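Local coordinates for probable glutamine-binding lipoprotein GlnH (GLNBP) (Mycobacterium tuberculosis, PDB 6H1U) that probably binds acidic amino acids such as aspartate and glutamate outside the cell membrane, as the solute-binding lipoprotein of an ABC-type transport system, at residues S21-D26 against S123-R128; A104-A109 against V118-S123; V189-C194 against V206-T211. One frame throughout, in Å; residues are numbered along the deposited sequence.

Contact 1. Residues S21-D26 against S123-R128; sequences SSQDCD and SITCER. With ASP (aspartic acid), chain B.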
loop_
_atom_site.group_PDB
_atom_site.type_symbol
_atom_site.label_atom_id
_atom_site.label_comp_id
_atom_site.label_asym_id
_atom_site.label_seq_id
_atom_site.Cartn_x
_atom_site.Cartn_y
_atom_site.Cartn_z
ATOM N N SER A 21 -12.223 12.886 -3.197
ATOM C CA SER A 21 -11.921 11.533 -2.757
ATOM C C SER A 21 -13.081 10.570 -2.997
ATOM O O SER A 21 -13.026 9.424 -2.539
ATOM C CB SER A 21 -11.532 11.537 -1.276
ATOM O OG SER A 21 -10.284 12.189 -1.081
ATOM N N SER A 22 -14.123 11.009 -3.705
ATOM C CA SER A 22 -15.248 10.137 -4.025
ATOM C C SER A 22 -14.801 8.961 -4.888
ATOM O O SER A 22 -13.956 9.110 -5.775
ATOM C CB SER A 22 -16.336 10.935 -4.752
ATOM O OG SER A 22 -16.206 10.787 -6.156
ATOM N N GLN A 23 -15.390 7.784 -4.631
ATOM C CA GLN A 23 -15.026 6.534 -5.309
ATOM C C GLN A 23 -16.301 5.846 -5.814
ATOM O O GLN A 23 -16.725 4.819 -5.282
ATOM C CB GLN A 23 -14.232 5.613 -4.370
ATOM C CG GLN A 23 -12.838 6.107 -4.024
ATOM C CD GLN A 23 -11.947 6.214 -5.244
ATOM O OE1 GLN A 23 -11.969 5.348 -6.116
ATOM N NE2 GLN A 23 -11.158 7.283 -5.315
ATOM N N ASP A 24 -16.897 6.404 -6.865
ATOM C CA ASP A 24 -18.223 5.984 -7.304
ATOM C C ASP A 24 -18.217 4.906 -8.385
ATOM O O ASP A 24 -19.284 4.597 -8.923
ATOM C CB ASP A 24 -19.029 7.186 -7.809
ATOM C CG ASP A 24 -19.169 8.276 -6.769
ATOM O OD1 ASP A 24 -19.062 7.975 -5.561
ATOM O OD2 ASP A 24 -19.406 9.435 -7.166
ATOM N N CYS A 25 -17.072 4.326 -8.725
ATOM C CA CYS A 25 -17.085 3.230 -9.682
ATOM C C CYS A 25 -17.221 1.874 -9.000
ATOM O O CYS A 25 -17.052 0.845 -9.667
ATOM C CB CYS A 25 -15.814 3.219 -10.532
ATOM S SG CYS A 25 -14.332 2.904 -9.573
ATOM N N ASP A 26 -17.517 1.847 -7.701
ATOM C CA ASP A 26 -17.437 0.633 -6.897
ATOM C C ASP A 26 -16.084 -0.041 -7.141
ATOM O O ASP A 26 -16.023 -1.187 -7.594
ATOM C CB ASP A 26 -18.589 -0.314 -7.209
ATOM C CG ASP A 26 -18.594 -1.550 -6.322
ATOM O OD1 ASP A 26 -17.981 -1.508 -5.232
ATOM O OD2 ASP A 26 -19.232 -2.553 -6.707
ATOM N N SER A 123 -3.666 1.191 -2.865
ATOM C CA SER A 123 -5.095 1.461 -2.734
ATOM C C SER A 123 -5.796 1.330 -4.072
ATOM O O SER A 123 -5.319 1.843 -5.089
ATOM C CB SER A 123 -5.320 2.861 -2.173
ATOM O OG SER A 123 -4.807 2.924 -0.863
ATOM N N ILE A 124 -6.937 0.645 -4.049
ATOM C CA ILE A 124 -7.788 0.462 -5.223
ATOM C C ILE A 124 -8.656 1.700 -5.382
ATOM O O ILE A 124 -9.463 2.018 -4.500
ATOM C CB ILE A 124 -8.660 -0.794 -5.070
ATOM C CG1 ILE A 124 -7.801 -2.034 -4.808
ATOM C CG2 ILE A 124 -9.540 -1.005 -6.298
ATOM C CD1 ILE A 124 -8.594 -3.137 -4.069
ATOM N N THR A 125 -8.507 2.394 -6.511
ATOM C CA THR A 125 -9.284 3.594 -6.782
ATOM C C THR A 125 -9.870 3.537 -8.184
ATOM O O THR A 125 -9.370 2.830 -9.062
ATOM C CB THR A 125 -8.452 4.875 -6.666
ATOM O OG1 THR A 125 -7.484 4.900 -7.719
ATOM C CG2 THR A 125 -7.733 4.939 -5.322
ATOM N N CYS A 126 -10.938 4.317 -8.374
ATOM C CA CYS A 126 -11.535 4.468 -9.698
ATOM C C CYS A 126 -10.532 4.996 -10.707
ATOM O O CYS A 126 -10.503 4.546 -11.862
ATOM C CB CYS A 126 -12.737 5.400 -9.609
ATOM S SG CYS A 126 -14.016 4.661 -8.622
ATOM N N GLU A 127 -9.730 5.979 -10.298
ATOM C CA GLU A 127 -8.742 6.556 -11.197
ATOM C C GLU A 127 -7.723 5.511 -11.629
ATOM O O GLU A 127 -7.366 5.425 -12.813
ATOM C CB GLU A 127 -8.053 7.738 -10.507
ATOM C CG GLU A 127 -8.997 8.906 -10.185
ATOM C CD GLU A 127 -9.578 8.885 -8.758
ATOM O OE1 GLU A 127 -9.714 7.800 -8.145
ATOM O OE2 GLU A 127 -9.913 9.981 -8.250
ATOM N N ARG A 128 -7.244 4.701 -10.683
ATOM C CA ARG A 128 -6.239 3.704 -11.027
ATOM C C ARG A 128 -6.831 2.566 -11.845
ATOM O O ARG A 128 -6.125 1.971 -12.666
ATOM C CB ARG A 128 -5.579 3.172 -9.762
ATOM C CG ARG A 128 -4.636 4.193 -9.148
ATOM C CD ARG A 128 -4.147 3.726 -7.792
ATOM N NE ARG A 128 -3.225 4.713 -7.222
ATOM C CZ ARG A 128 -2.688 4.612 -6.008
ATOM N NH1 ARG A 128 -2.984 3.572 -5.233
ATOM N NH2 ARG A 128 -1.859 5.560 -5.562
HETATM N N ASP B . -2.022 3.223 0.003
HETATM C CA ASP B . -1.718 4.566 -0.477
HETATM C C ASP B . -1.597 4.574 -1.995
HETATM O O ASP B . -1.121 5.553 -2.578
HETATM C CB ASP B . -0.420 5.097 0.172
HETATM C CG ASP B . 0.817 4.352 -0.296
HETATM O OD1 ASP B . 1.938 4.835 -0.030
HETATM O OD2 ASP B . 0.683 3.277 -0.911
HETATM O OXT ASP B . -1.979 3.580 -2.629
#

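Contact 2. Residues A104-A109 against V118-S123; sequences AERVTA and VVKTMS. With ASP (aspartic acid), chain B.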
loop_
_atom_site.group_PDB
_atom_site.type_symbol
_atom_site.label_atom_id
_atom_site.label_comp_id
_atom_site.label_asym_id
_atom_site.label_seq_id
_atom_site.Cartn_x
_atom_site.Cartn_y
_atom_site.Cartn_z
ATOM N N ALA A 104 5.356 6.034 -6.934
ATOM C CA ALA A 104 5.001 6.705 -8.173
ATOM C C ALA A 104 5.192 5.832 -9.404
ATOM O O ALA A 104 4.776 6.239 -10.493
ATOM C CB ALA A 104 5.818 7.998 -8.323
ATOM N N GLU A 105 5.809 4.660 -9.263
ATOM C CA GLU A 105 6.086 3.762 -10.378
ATOM C C GLU A 105 5.197 2.525 -10.397
ATOM O O GLU A 105 5.387 1.655 -11.256
ATOM C CB GLU A 105 7.558 3.323 -10.343
ATOM C CG GLU A 105 8.534 4.476 -10.588
ATOM C CD GLU A 105 9.969 4.158 -10.197
ATOM O OE1 GLU A 105 10.196 3.206 -9.421
ATOM O OE2 GLU A 105 10.877 4.888 -10.658
ATOM N N ARG A 106 4.242 2.410 -9.472
ATOM C CA ARG A 106 3.465 1.178 -9.380
ATOM C C ARG A 106 2.603 0.980 -10.618
ATOM O O ARG A 106 2.513 -0.136 -11.146
ATOM C CB ARG A 106 2.592 1.198 -8.122
ATOM C CG ARG A 106 3.402 1.076 -6.837
ATOM C CD ARG A 106 2.504 1.232 -5.614
ATOM N NE ARG A 106 2.039 2.612 -5.457
ATOM C CZ ARG A 106 1.317 3.045 -4.429
ATOM N NH1 ARG A 106 0.942 2.195 -3.474
ATOM N NH2 ARG A 106 0.968 4.325 -4.355
ATOM N N VAL A 107 1.956 2.045 -11.087
ATOM C CA VAL A 107 1.082 1.915 -12.251
ATOM C C VAL A 107 1.903 1.696 -13.518
ATOM O O VAL A 107 1.578 0.834 -14.346
ATOM C CB VAL A 107 0.169 3.148 -12.375
ATOM C CG1 VAL A 107 -0.464 3.226 -13.769
ATOM C CG2 VAL A 107 -0.917 3.106 -11.298
ATOM N N THR A 108 2.987 2.465 -13.694
ATOM C CA THR A 108 3.734 2.359 -14.948
ATOM C C THR A 108 4.406 0.998 -15.084
ATOM O O THR A 108 4.472 0.447 -16.185
ATOM C CB THR A 108 4.763 3.487 -15.072
ATOM O OG1 THR A 108 5.636 3.476 -13.938
ATOM C CG2 THR A 108 4.057 4.829 -15.152
ATOM N N ALA A 109 4.886 0.421 -13.980
ATOM C CA ALA A 109 5.488 -0.910 -14.053
ATOM C C ALA A 109 4.492 -1.942 -14.544
ATOM O O ALA A 109 4.858 -2.880 -15.261
ATOM C CB ALA A 109 6.030 -1.325 -12.685
ATOM N N VAL A 118 2.006 -6.038 -8.546
ATOM C CA VAL A 118 2.491 -5.093 -7.541
ATOM C C VAL A 118 1.805 -5.430 -6.221
ATOM O O VAL A 118 0.570 -5.469 -6.145
ATOM C CB VAL A 118 2.219 -3.636 -7.955
ATOM C CG1 VAL A 118 2.493 -2.668 -6.779
ATOM C CG2 VAL A 118 3.068 -3.265 -9.161
ATOM N N VAL A 119 2.596 -5.687 -5.185
ATOM C CA VAL A 119 2.076 -5.836 -3.825
ATOM C C VAL A 119 2.821 -4.788 -3.009
ATOM O O VAL A 119 3.898 -5.044 -2.462
ATOM C CB VAL A 119 2.263 -7.241 -3.255
ATOM C CG1 VAL A 119 1.394 -7.413 -2.010
ATOM C CG2 VAL A 119 1.866 -8.314 -4.319
ATOM N N LYS A 120 2.270 -3.570 -2.992
ATOM C CA LYS A 120 2.956 -2.427 -2.378
ATOM C C LYS A 120 1.868 -1.445 -1.931
ATOM O O LYS A 120 1.644 -0.419 -2.575
ATOM C CB LYS A 120 3.955 -1.768 -3.330
ATOM C CG LYS A 120 4.924 -0.845 -2.598
ATOM C CD LYS A 120 5.758 -0.017 -3.555
ATOM C CE LYS A 120 6.811 0.763 -2.797
ATOM N NZ LYS A 120 6.284 1.357 -1.536
ATOM N N THR A 121 1.203 -1.801 -0.820
ATOM C CA THR A 121 0.149 -1.027 -0.156
ATOM C C THR A 121 -0.710 -0.252 -1.153
ATOM O O THR A 121 -0.952 0.940 -0.970
ATOM C CB THR A 121 0.750 -0.067 0.900
ATOM O OG1 THR A 121 1.674 0.856 0.294
ATOM C CG2 THR A 121 1.492 -0.843 1.980
ATOM N N MET A 122 -1.200 -0.911 -2.203
ATOM C CA MET A 122 -1.719 -0.180 -3.356
ATOM C C MET A 122 -3.234 -0.014 -3.232
ATOM O O MET A 122 -4.001 -0.944 -3.488
ATOM C CB MET A 122 -1.317 -0.878 -4.650
ATOM C CG MET A 122 -1.505 0.005 -5.867
ATOM S SD MET A 122 -0.841 -0.788 -7.340
ATOM C CE MET A 122 -1.120 0.496 -8.557
ATOM N N SER A 123 -3.666 1.191 -2.865
ATOM C CA SER A 123 -5.095 1.461 -2.734
ATOM C C SER A 123 -5.796 1.330 -4.072
ATOM O O SER A 123 -5.319 1.843 -5.089
ATOM C CB SER A 123 -5.320 2.861 -2.173
ATOM O OG SER A 123 -4.807 2.924 -0.863
HETATM N N ASP B . -2.022 3.223 0.003
HETATM C CA ASP B . -1.718 4.566 -0.477
HETATM C C ASP B . -1.597 4.574 -1.995
HETATM O O ASP B . -1.121 5.553 -2.578
HETATM C CB ASP B . -0.420 5.097 0.172
HETATM C CG ASP B . 0.817 4.352 -0.296
HETATM O OD1 ASP B . 1.938 4.835 -0.030
HETATM O OD2 ASP B . 0.683 3.277 -0.911
HETATM O OXT ASP B . -1.979 3.580 -2.629
#

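Contact 3. Residues V189-C194 against V206-T211; sequences VNWADC and VSTDDT. With ASP (aspartic acid), chain B.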
loop_
_atom_site.group_PDB
_atom_site.type_symbol
_atom_site.label_atom_id
_atom_site.label_comp_id
_atom_site.label_asym_id
_atom_site.label_seq_id
_atom_site.Cartn_x
_atom_site.Cartn_y
_atom_site.Cartn_z
ATOM N N VAL A 189 10.307 10.876 -2.092
ATOM C CA VAL A 189 10.190 9.645 -2.870
ATOM C C VAL A 189 9.439 8.568 -2.089
ATOM O O VAL A 189 8.614 7.841 -2.655
ATOM C CB VAL A 189 11.585 9.162 -3.303
ATOM C CG1 VAL A 189 11.493 7.798 -3.986
ATOM C CG2 VAL A 189 12.230 10.197 -4.218
ATOM N N ASN A 190 9.712 8.420 -0.788
ATOM C CA ASN A 190 9.082 7.352 -0.015
ATOM C C ASN A 190 8.807 7.788 1.421
ATOM O O ASN A 190 9.316 8.803 1.907
ATOM C CB ASN A 190 9.925 6.071 -0.032
ATOM C CG ASN A 190 11.322 6.293 0.479
ATOM O OD1 ASN A 190 11.510 6.757 1.603
ATOM N ND2 ASN A 190 12.317 5.952 -0.336
ATOM N N TRP A 191 7.987 6.987 2.107
ATOM C CA TRP A 191 7.532 7.367 3.440
ATOM C C TRP A 191 8.667 7.322 4.453
ATOM O O TRP A 191 8.645 8.085 5.429
ATOM C CB TRP A 191 6.361 6.478 3.877
ATOM C CG TRP A 191 5.136 6.730 3.041
ATOM C CD1 TRP A 191 4.579 5.880 2.118
ATOM C CD2 TRP A 191 4.352 7.929 3.008
ATOM N NE1 TRP A 191 3.478 6.470 1.536
ATOM C CE2 TRP A 191 3.319 7.728 2.062
ATOM C CE3 TRP A 191 4.404 9.145 3.702
ATOM C CZ2 TRP A 191 2.365 8.706 1.780
ATOM C CZ3 TRP A 191 3.450 10.109 3.432
ATOM C CH2 TRP A 191 2.440 9.883 2.477
ATOM N N ALA A 192 9.671 6.459 4.237
ATOM C CA ALA A 192 10.843 6.485 5.112
ATOM C C ALA A 192 11.521 7.849 5.089
ATOM O O ALA A 192 12.096 8.274 6.104
ATOM C CB ALA A 192 11.838 5.403 4.697
ATOM N N ASP A 193 11.483 8.534 3.937
ATOM C CA ASP A 193 12.061 9.876 3.845
ATOM C C ASP A 193 11.288 10.876 4.698
ATOM O O ASP A 193 11.878 11.809 5.261
ATOM C CB ASP A 193 12.074 10.349 2.388
ATOM C CG ASP A 193 12.965 9.506 1.498
ATOM O OD1 ASP A 193 13.969 8.939 1.986
ATOM O OD2 ASP A 193 12.663 9.431 0.287
ATOM N N CYS A 194 9.959 10.728 4.762
ATOM C CA CYS A 194 9.163 11.584 5.638
ATOM C C CYS A 194 9.580 11.401 7.084
ATOM O O CYS A 194 9.643 12.367 7.850
ATOM C CB CYS A 194 7.666 11.283 5.494
ATOM S SG CYS A 194 6.936 11.857 3.961
ATOM N N VAL A 206 3.279 13.902 9.204
ATOM C CA VAL A 206 3.141 13.025 8.043
ATOM C C VAL A 206 1.701 12.532 8.007
ATOM O O VAL A 206 1.150 12.166 9.049
ATOM C CB VAL A 206 4.108 11.823 8.146
ATOM C CG1 VAL A 206 4.075 10.967 6.875
ATOM C CG2 VAL A 206 5.530 12.300 8.487
ATOM N N SER A 207 1.096 12.462 6.820
ATOM C CA SER A 207 -0.250 11.895 6.741
ATOM C C SER A 207 -0.308 10.833 5.651
ATOM O O SER A 207 -0.076 11.139 4.476
ATOM C CB SER A 207 -1.312 12.972 6.493
ATOM O OG SER A 207 -2.595 12.372 6.435
ATOM N N THR A 208 -0.611 9.595 6.044
ATOM C CA THR A 208 -0.854 8.498 5.108
ATOM C C THR A 208 -1.567 7.375 5.855
ATOM O O THR A 208 -2.047 7.563 6.980
ATOM C CB THR A 208 0.451 8.025 4.443
ATOM O OG1 THR A 208 0.158 7.113 3.367
ATOM C CG2 THR A 208 1.391 7.335 5.430
ATOM N N ASP A 209 -1.655 6.211 5.203
ATOM C CA ASP A 209 -2.296 5.025 5.768
ATOM C C ASP A 209 -1.810 4.760 7.186
ATOM O O ASP A 209 -0.601 4.743 7.437
ATOM C CB ASP A 209 -1.965 3.793 4.925
ATOM C CG ASP A 209 -2.252 3.963 3.442
ATOM O OD1 ASP A 209 -2.759 5.009 2.996
ATOM O OD2 ASP A 209 -1.951 2.998 2.714
ATOM N N ASP A 210 -2.754 4.484 8.104
ATOM C CA ASP A 210 -2.358 4.210 9.486
ATOM C C ASP A 210 -1.464 2.977 9.590
ATOM O O ASP A 210 -0.631 2.887 10.501
ATOM C CB ASP A 210 -3.592 4.081 10.398
ATOM C CG ASP A 210 -4.640 3.066 9.913
ATOM O OD1 ASP A 210 -4.514 2.437 8.838
ATOM O OD2 ASP A 210 -5.644 2.914 10.640
ATOM N N THR A 211 -1.625 2.024 8.672
ATOM C CA THR A 211 -0.735 0.870 8.579
ATOM C C THR A 211 0.712 1.295 8.332
ATOM O O THR A 211 1.636 0.835 9.016
ATOM C CB THR A 211 -1.216 -0.026 7.437
ATOM O OG1 THR A 211 -1.486 0.817 6.312
ATOM C CG2 THR A 211 -2.485 -0.759 7.820
HETATM N N ASP B . -2.022 3.223 0.003
HETATM C CA ASP B . -1.718 4.566 -0.477
HETATM C C ASP B . -1.597 4.574 -1.995
HETATM O O ASP B . -1.121 5.553 -2.578
HETATM C CB ASP B . -0.420 5.097 0.172
HETATM C CG ASP B . 0.817 4.352 -0.296
HETATM O OD1 ASP B . 1.938 4.835 -0.030
HETATM O OD2 ASP B . 0.683 3.277 -0.911
HETATM O OXT ASP B . -1.979 3.580 -2.629
#

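Contact 1. Residues S21-D26 against S123-R128
Cys-25 and Cys-126 join the two segments covalently. The bond from Cys-25 SG to Cys-126 SG measures 2.0 Å, and its chi3 of -101° places the two CB atoms roughly at right angles about it.

Polar bonds come from the amide of Gln-23. Its chain bends at chi2 (-62°) and brings the amide over to the helix start. Gln-23 OE1 accepts from Cys-126 N at 2.7 Å, nearly straight at 169° and in the carbonyl plane. The same oxygen lies beside Thr-125, 3.3 Å from Thr-125 CA. Gln-23 NE2 donates to Glu-127 OE1 at 3.2 Å, on the syn lone pair of the carboxylate. The amide thus bonds with both ends, which fixes its rotation. The side chains of Gln-23 and Glu-127 cross at about a right angle, and Arg-174 is a weak, long ion partner of Glu-127.

These bonds meet the first turn of helix 126-129. Thr-125 is its N-cap: Thr-125 OG1 accepts from Arg-128 N at 3.0 Å. The helix starts next to the amino acid site of a family 3 solute-binding protein and sends Arg-128 into it.

The first and last residues of segment 123-128, Ser-123 and Arg-128, bind the ligand, an aspartate. Arg-128, extended from CG to NE, gives it a two-pronged grip, with NH1 to OXT at 2.8 Å and NH2 to O at 3.1 Å. Ser-123 N also donates to OXT, while Ser-123 OG accepts from the ligand amino group. Arg-128 NH1 bonds the carbonyl oxygen of Ser-123 as well, tying the two ligand-binding residues together.

Contact 2. Residues A104-A109 against V118-S123
Arg-106 lays its aliphatic stem over Val-118, Lys-120 and Met-122. Its CB meets Met-122 CE at 3.8 Å, and its CG lies 3.9 Å from Val-118 CG1. The Arg-106 chain crosses those of Val-118 and Lys-120 at about a right angle. Met-122, extended beyond CG, carries its methyl on to Val-107 CG2.

The stem bends at chi3 (-71°), which turns the guanidinium to the backbone at Lys-120. Arg-106 NH1 donates to Lys-120 O at 2.9 Å, nearly along the C=O axis and close to the guanidinium plane. A second bond from NH1, to Thr-121 O, is weak.

This is the amino acid site of a type 2 periplasmic-binding-protein fold, here occupied by aspartate. Segment 118-123 leaves strand 117-118 and passes along the ligand. Arg-106 NH1 donates to the ligand OD2 at 2.8 Å, and NH2 donates to the ligand O at 3.0 Å. The arginine therefore bridges both carboxylates. Thr-121 OG1 donates to OD2 at 2.9 Å, and Thr-121 O accepts from the ligand amino group at 2.7 Å.

Outside the two segments, Gly-169 O accepts from Arg-106 NH2 and Ala-103 O from NE. Lys-120 NZ is paired with Asp-58.

Contact 3. Residues V189-C194 against V206-T211
The indole of Trp-191 has Thr-208 on one face and the ligand at its edge. Thr-208 CB sits over the six-membered ring, 3.5 Å from its centroid and 21° off the normal, a CH-pi contact. Thr-208 CG2 lies over the same face. Thr-208 OG1 approaches Trp-191 CZ2 to 3.2 Å, but its hydrogen-bond partner is Ser-172 OG. At the edge, Trp-191 NE1 donates to OD1 of the bound aspartate at 2.7 Å.

Val-206 CG1 is 3.6 Å from Trp-191 CZ3, and its CG2 is 3.8 Å from Cys-194 CB. Val-206 CG1 is anti to the backbone N (chi1 -174°), which sets one methyl against the indole and the other against the cysteine. Cys-194 is tied to Cys-165 by a disulfide.

Helix 191-199 is the crossover of a beta-alpha-beta unit, from strand 184-188 to strand 205-207, both parallel to strand 163-167 between them. Asn-190 and Asp-193 form a capping box at its start: Asn-190 OD1 accepts from Asp-193 N at 2.9 Å, and Asp-193 OD2 from Asn-190 N.

Beyond the strand, Asp-209 OD2 takes a bond from the ligand amino group at 2.7 Å and one from Tyr-235. Apolar packing on Thr-208 and Val-206 probably helps to set the tilt of the indole, so that its N-H meets the ligand side-chain carboxylate, while the charge of Asp-209 probably helps balance the ammonium.

In the fold
The three contacts all reach the same bound aspartate. Contacts 1 and 2 share Ser-123 and have centres about 15 Å apart. Their arginines come together at the ligand: Arg-128 NH2 and Arg-106 NH2 are 3.3 Å apart, gathered round the ligand main-chain carboxylate. Contact 3 lies in series after both along the chain. Its nearest atoms are about 4 Å from contact 2 and about 5 Å from contact 1, without touching either. It binds the ligand's side-chain carboxylate and amino group, which contact 2 also bonds. Thr-171 N adds a further hydrogen bond to the ligand. The disulfide of contact 1 lies farther out, joining the N-terminal loop to the binding segment.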